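Local atomic coordinates of dTDP-glucose 4,6-dehydratase (Klebsiella pneumoniae, PDB entry 5U4Q), a protein that binds NAD and probably converts dTDP-glucose to its 4-keto-6-deoxy derivative by removing water. Residues Asp80-His84 against Leu234-Pro238; Ala277-Leu282 against Val324-Val328. One frame throughout, in Å; residues are numbered along the deposited sequence.

Contact 1: residues Asp80-His84 against Leu234-Pro238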
loop_
_atom_site.group_PDB
_atom_site.type_symbol
_atom_site.label_atom_id
_atom_site.label_comp_id
_atom_site.label_asym_id
_atom_site.label_seq_id
_atom_site.Cartn_x
_atom_site.Cartn_y
_atom_site.Cartn_z
ATOM N N ASP A 80 19.877 -1.952 -16.984
ATOM C CA ASP A 80 20.836 -1.762 -15.929
ATOM C C ASP A 80 20.172 -1.048 -14.755
ATOM O O ASP A 80 20.382 -1.415 -13.614
ATOM C CB ASP A 80 22.037 -0.976 -16.447
ATOM C CG ASP A 80 22.755 -1.725 -17.547
ATOM O OD1 ASP A 80 23.264 -2.840 -17.256
ATOM O OD2 ASP A 80 22.778 -1.241 -18.687
ATOM N N ARG A 81 19.363 -0.026 -15.034
ATOM C CA ARG A 81 18.675 0.707 -13.994
ATOM C C ARG A 81 17.272 1.074 -14.445
ATOM O O ARG A 81 16.977 1.118 -15.633
ATOM C CB ARG A 81 19.461 1.954 -13.641
ATOM C CG ARG A 81 20.841 1.576 -13.082
ATOM C CD ARG A 81 21.624 2.705 -12.505
ATOM N NE ARG A 81 22.986 2.238 -12.302
ATOM C CZ ARG A 81 24.049 3.027 -12.175
ATOM N NH1 ARG A 81 23.940 4.365 -12.268
ATOM N NH2 ARG A 81 25.236 2.470 -12.002
ATOM N N VAL A 82 16.402 1.363 -13.479
ATOM C CA VAL A 82 15.035 1.737 -13.771
ATOM C C VAL A 82 14.689 2.961 -12.960
ATOM O O VAL A 82 15.008 3.019 -11.780
ATOM C CB VAL A 82 14.064 0.604 -13.390
ATOM C CG1 VAL A 82 12.610 1.033 -13.526
ATOM C CG2 VAL A 82 14.346 -0.651 -14.215
ATOM N N ILE A 83 14.070 3.949 -13.622
ATOM C CA ILE A 83 13.497 5.136 -12.953
ATOM C C ILE A 83 12.000 5.062 -13.219
ATOM O O ILE A 83 11.527 5.212 -14.364
ATOM C CB ILE A 83 14.149 6.479 -13.358
ATOM C CG1 ILE A 83 13.425 7.660 -12.703
ATOM C CG2 ILE A 83 14.175 6.682 -14.846
ATOM C CD1 ILE A 83 13.444 7.704 -11.196
ATOM N N HIS A 84 11.240 4.735 -12.174
ATOM C CA HIS A 84 9.814 4.521 -12.291
ATOM C C HIS A 84 9.051 5.750 -11.844
ATOM O O HIS A 84 9.027 6.097 -10.654
ATOM C CB HIS A 84 9.417 3.276 -11.488
ATOM C CG HIS A 84 7.953 3.033 -11.459
ATOM N ND1 HIS A 84 7.194 2.943 -12.606
ATOM C CD2 HIS A 84 7.098 2.872 -10.424
ATOM C CE1 HIS A 84 5.935 2.749 -12.277
ATOM N NE2 HIS A 84 5.848 2.707 -10.960
ATOM N N LEU A 234 20.359 8.159 -9.124
ATOM C CA LEU A 234 20.386 6.928 -9.916
ATOM C C LEU A 234 21.762 6.260 -9.817
ATOM O O LEU A 234 21.841 5.020 -9.884
ATOM C CB LEU A 234 19.989 7.199 -11.396
ATOM C CG LEU A 234 18.477 7.137 -11.713
ATOM C CD1 LEU A 234 18.120 7.912 -12.979
ATOM C CD2 LEU A 234 18.007 5.689 -11.843
ATOM N N ASP A 235 22.816 7.060 -9.623
ATOM C CA ASP A 235 24.201 6.551 -9.528
ATOM C C ASP A 235 24.643 6.187 -8.118
ATOM O O ASP A 235 25.760 5.681 -7.957
ATOM C CB ASP A 235 25.223 7.576 -10.071
ATOM C CG ASP A 235 25.224 7.714 -11.560
ATOM O OD1 ASP A 235 24.686 6.859 -12.292
ATOM O OD2 ASP A 235 25.842 8.713 -12.007
ATOM N N VAL A 236 23.809 6.426 -7.103
ATOM C CA VAL A 236 24.163 6.091 -5.734
ATOM C C VAL A 236 23.340 4.866 -5.379
ATOM O O VAL A 236 22.144 4.970 -5.127
ATOM C CB VAL A 236 23.913 7.249 -4.748
ATOM C CG1 VAL A 236 24.265 6.813 -3.336
ATOM C CG2 VAL A 236 24.734 8.482 -5.134
ATOM N N ILE A 237 23.982 3.708 -5.385
ATOM C CA ILE A 237 23.299 2.426 -5.185
ATOM C C ILE A 237 23.268 2.030 -3.697
ATOM O O ILE A 237 24.323 1.846 -3.085
ATOM C CB ILE A 237 23.954 1.340 -6.038
ATOM C CG1 ILE A 237 23.874 1.749 -7.526
ATOM C CG2 ILE A 237 23.270 -0.009 -5.786
ATOM C CD1 ILE A 237 24.452 0.751 -8.491
ATOM N N PRO A 238 22.071 1.905 -3.097
ATOM C CA PRO A 238 22.018 1.538 -1.680
ATOM C C PRO A 238 22.632 0.179 -1.413
ATOM O O PRO A 238 22.563 -0.686 -2.254
ATOM C CB PRO A 238 20.511 1.494 -1.383
ATOM C CG PRO A 238 19.934 2.442 -2.371
ATOM C CD PRO A 238 20.717 2.184 -3.613
#

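Contact 2: residues Ala277-Leu282 against Val324-Val328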
loop_
_atom_site.group_PDB
_atom_site.type_symbol
_atom_site.label_atom_id
_atom_site.label_comp_id
_atom_site.label_asym_id
_atom_site.label_seq_id
_atom_site.Cartn_x
_atom_site.Cartn_y
_atom_site.Cartn_z
ATOM N N ALA A 277 4.758 36.900 -9.563
ATOM C CA ALA A 277 5.725 36.742 -10.645
ATOM C C ALA A 277 5.039 36.348 -11.965
ATOM O O ALA A 277 5.439 36.802 -13.030
ATOM C CB ALA A 277 6.787 35.722 -10.274
ATOM N N LEU A 278 4.063 35.442 -11.893
ATOM C CA LEU A 278 3.301 35.071 -13.097
ATOM C C LEU A 278 2.546 36.249 -13.663
ATOM O O LEU A 278 2.504 36.440 -14.878
ATOM C CB LEU A 278 2.293 33.958 -12.826
ATOM C CG LEU A 278 2.732 32.527 -12.980
ATOM C CD1 LEU A 278 1.581 31.633 -12.562
ATOM C CD2 LEU A 278 3.145 32.217 -14.419
ATOM N N GLU A 279 1.937 37.036 -12.782
ATOM C CA GLU A 279 1.184 38.220 -13.230
ATOM C C GLU A 279 2.066 39.181 -14.022
ATOM O O GLU A 279 1.661 39.685 -15.079
ATOM C CB GLU A 279 0.540 38.901 -12.028
ATOM C CG GLU A 279 -0.667 38.156 -11.486
ATOM C CD GLU A 279 -1.239 38.789 -10.229
ATOM O OE1 GLU A 279 -0.475 39.463 -9.494
ATOM O OE2 GLU A 279 -2.445 38.602 -9.991
ATOM N N GLU A 280 3.281 39.397 -13.534
ATOM C CA GLU A 280 4.246 40.260 -14.194
ATOM C C GLU A 280 4.664 39.687 -15.543
ATOM O O GLU A 280 4.769 40.421 -16.525
ATOM C CB GLU A 280 5.490 40.427 -13.329
ATOM C CG GLU A 280 6.543 41.359 -13.928
ATOM C CD GLU A 280 7.852 41.353 -13.160
ATOM O OE1 GLU A 280 8.390 42.456 -12.914
ATOM O OE2 GLU A 280 8.351 40.251 -12.807
ATOM N N ALA A 281 4.925 38.382 -15.581
ATOM C CA ALA A 281 5.386 37.735 -16.809
ATOM C C ALA A 281 4.325 37.697 -17.892
ATOM O O ALA A 281 4.640 37.804 -19.071
ATOM C CB ALA A 281 5.881 36.312 -16.520
ATOM N N LEU A 282 3.082 37.511 -17.480
ATOM C CA LEU A 282 1.949 37.425 -18.415
ATOM C C LEU A 282 1.296 38.768 -18.696
ATOM O O LEU A 282 0.435 38.862 -19.591
ATOM C CB LEU A 282 0.907 36.433 -17.884
ATOM C CG LEU A 282 1.399 34.986 -17.775
ATOM C CD1 LEU A 282 0.399 34.144 -17.013
ATOM C CD2 LEU A 282 1.666 34.393 -19.156
ATOM N N VAL A 324 9.804 30.972 -12.971
ATOM C CA VAL A 324 8.565 31.483 -13.538
ATOM C C VAL A 324 8.794 31.993 -14.962
ATOM O O VAL A 324 8.003 31.693 -15.856
ATOM C CB VAL A 324 7.954 32.584 -12.646
ATOM C CG1 VAL A 324 6.841 33.322 -13.391
ATOM C CG2 VAL A 324 7.474 31.987 -11.353
ATOM N N LYS A 325 9.874 32.750 -15.167
ATOM C CA LYS A 325 10.209 33.230 -16.517
ATOM C C LYS A 325 10.427 32.044 -17.475
ATOM O O LYS A 325 9.963 32.076 -18.625
ATOM C CB LYS A 325 11.431 34.145 -16.503
ATOM C CG LYS A 325 11.185 35.503 -15.844
ATOM C CD LYS A 325 12.501 36.249 -15.687
ATOM C CE LYS A 325 12.320 37.556 -14.929
ATOM N NZ LYS A 325 11.850 38.596 -15.872
ATOM N N ASN A 326 11.100 30.998 -16.997
ATOM C CA ASN A 326 11.348 29.808 -17.829
ATOM C C ASN A 326 10.032 29.149 -18.231
ATOM O O ASN A 326 9.815 28.757 -19.401
ATOM C CB ASN A 326 12.235 28.800 -17.093
ATOM C CG ASN A 326 13.660 29.301 -16.883
ATOM O OD1 ASN A 326 14.085 30.277 -17.497
ATOM N ND2 ASN A 326 14.386 28.655 -15.997
ATOM N N PHE A 327 9.116 29.049 -17.273
ATOM C CA PHE A 327 7.839 28.460 -17.549
ATOM C C PHE A 327 7.072 29.243 -18.609
ATOM O O PHE A 327 6.528 28.684 -19.556
ATOM C CB PHE A 327 6.959 28.309 -16.295
ATOM C CG PHE A 327 5.631 27.751 -16.619
ATOM C CD1 PHE A 327 5.500 26.383 -16.851
ATOM C CD2 PHE A 327 4.528 28.557 -16.844
ATOM C CE1 PHE A 327 4.311 25.834 -17.273
ATOM C CE2 PHE A 327 3.330 28.003 -17.261
ATOM C CZ PHE A 327 3.223 26.647 -17.480
ATOM N N VAL A 328 7.013 30.556 -18.418
ATOM C CA VAL A 328 6.225 31.411 -19.323
ATOM C C VAL A 328 6.805 31.411 -20.738
ATOM O O VAL A 328 6.060 31.358 -21.707
ATOM C CB VAL A 328 6.044 32.812 -18.733
ATOM C CG1 VAL A 328 5.468 33.785 -19.772
ATOM C CG2 VAL A 328 5.135 32.729 -17.516
#

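Contact 1: residues Asp80-His84 against Leu234-Pro238
R81 reaches across to D235 and forms a salt bridge with it, NH1 standing 2.6 Å from OD1. The hydrogen bond within this pair is weak, its N-H...O angle bent to 122°. OD1 meets the guanidinium at its edge and near its plane, yet the carboxylate is turned 80° from that plane, and OD1 alone makes the contact, without the coplanar, two-pronged pairing. The arginine gets there with an extended chain from CG to NE, after a first torsion (chi1 -62°) that sets CG beside the backbone N. On the way it skirts the L234 carbonyl, whose O lies 3.5 Å from CD of R81 and 3.2 Å from NH1. NH2 of R81 comes to 4.0 Å from CD1 of I237, the two side chains crossing at about a right angle.

Farther along the strand, CD2 of L234 packs against I83 (CB of I83 at 4.2 Å) and the V82 carbonyl oxygen. The strand 81-84 belongs to the parallel sheet of a Rossmann fold, with strands 5-9 and 123-129 as its neighbours, and the I83 side chain is about 8 Å from the bound NAD. L234 also touches F6 and V125 on those flanking strands, while its O accepts a hydrogen bond from ND1 of H123. V82 points away from 234-238 and meets C116 of helix 98-118, which packs against the other face of the strand.

Contact 2: residues Ala277-Leu282 against Val324-Val328
L278 and L282, whose side chains both reach V328, are joined by a helical hydrogen bond of 2.9 Å from N of L282 to O of L278. One residue earlier, the A277 carbonyl oxygen accepts N of A281 and has CG1 of V324 resting against it, 3.8 Å away. Apart from such methyl-to-backbone touches the interface is apolar. CD2 of L278 makes the closest side-chain approach: it lies 3.7 Å from CG2 of V328 and also touches CG1 of V324, so the leucine bridges successive turns of the partner helix. On the alanine side, CB of A281 approaches CG2 of V328 at 3.8 Å, and CB of A277 is 3.9 Å from CG1 of V324 and equally near its CG2. V324 and V328 share one rotamer, CG1 opposite the backbone N (chi1 167° and 169°), which lets both branches of each valine spread over the facing helix. CD2 of L282 completes the row against CG1 of V328.

E280 and K325 face each other at the exposed margin, but OE2 and NZ are 4.9 Å apart, leaving at most a loose electrostatic attraction. Helix 194-203 covers the buried margin, F198 and T199 touching L278, and T199 also F327.

The two segment axes approach to 9.8 Å and cross at -44°. V324 and V328 form a ridge of residues four apart that lies along the groove between A277-A281 and L278-L282, the ridges-into-grooves packing of two alpha-helices.

Overall arrangement
Both segments of contact 1 precede those of contact 2 in the sequence. Their centres are 34 Å apart, on opposite sides of the centre of the chain, and their nearest atoms are about 21 Å from each other. Contact 1 joins a strand of the parallel Rossmann sheet to the loop between helix 223-234 and strand 258-263. Contact 2 pairs helices 271-282 and 320-334, which come after the last strand of that sheet and lie farther from the centre. This is consistent with the two-part build of extended short-chain dehydrogenases, in which a nucleotide-binding core is followed by a smaller, mainly C-terminal region associated with the sugar-nucleotide substrate.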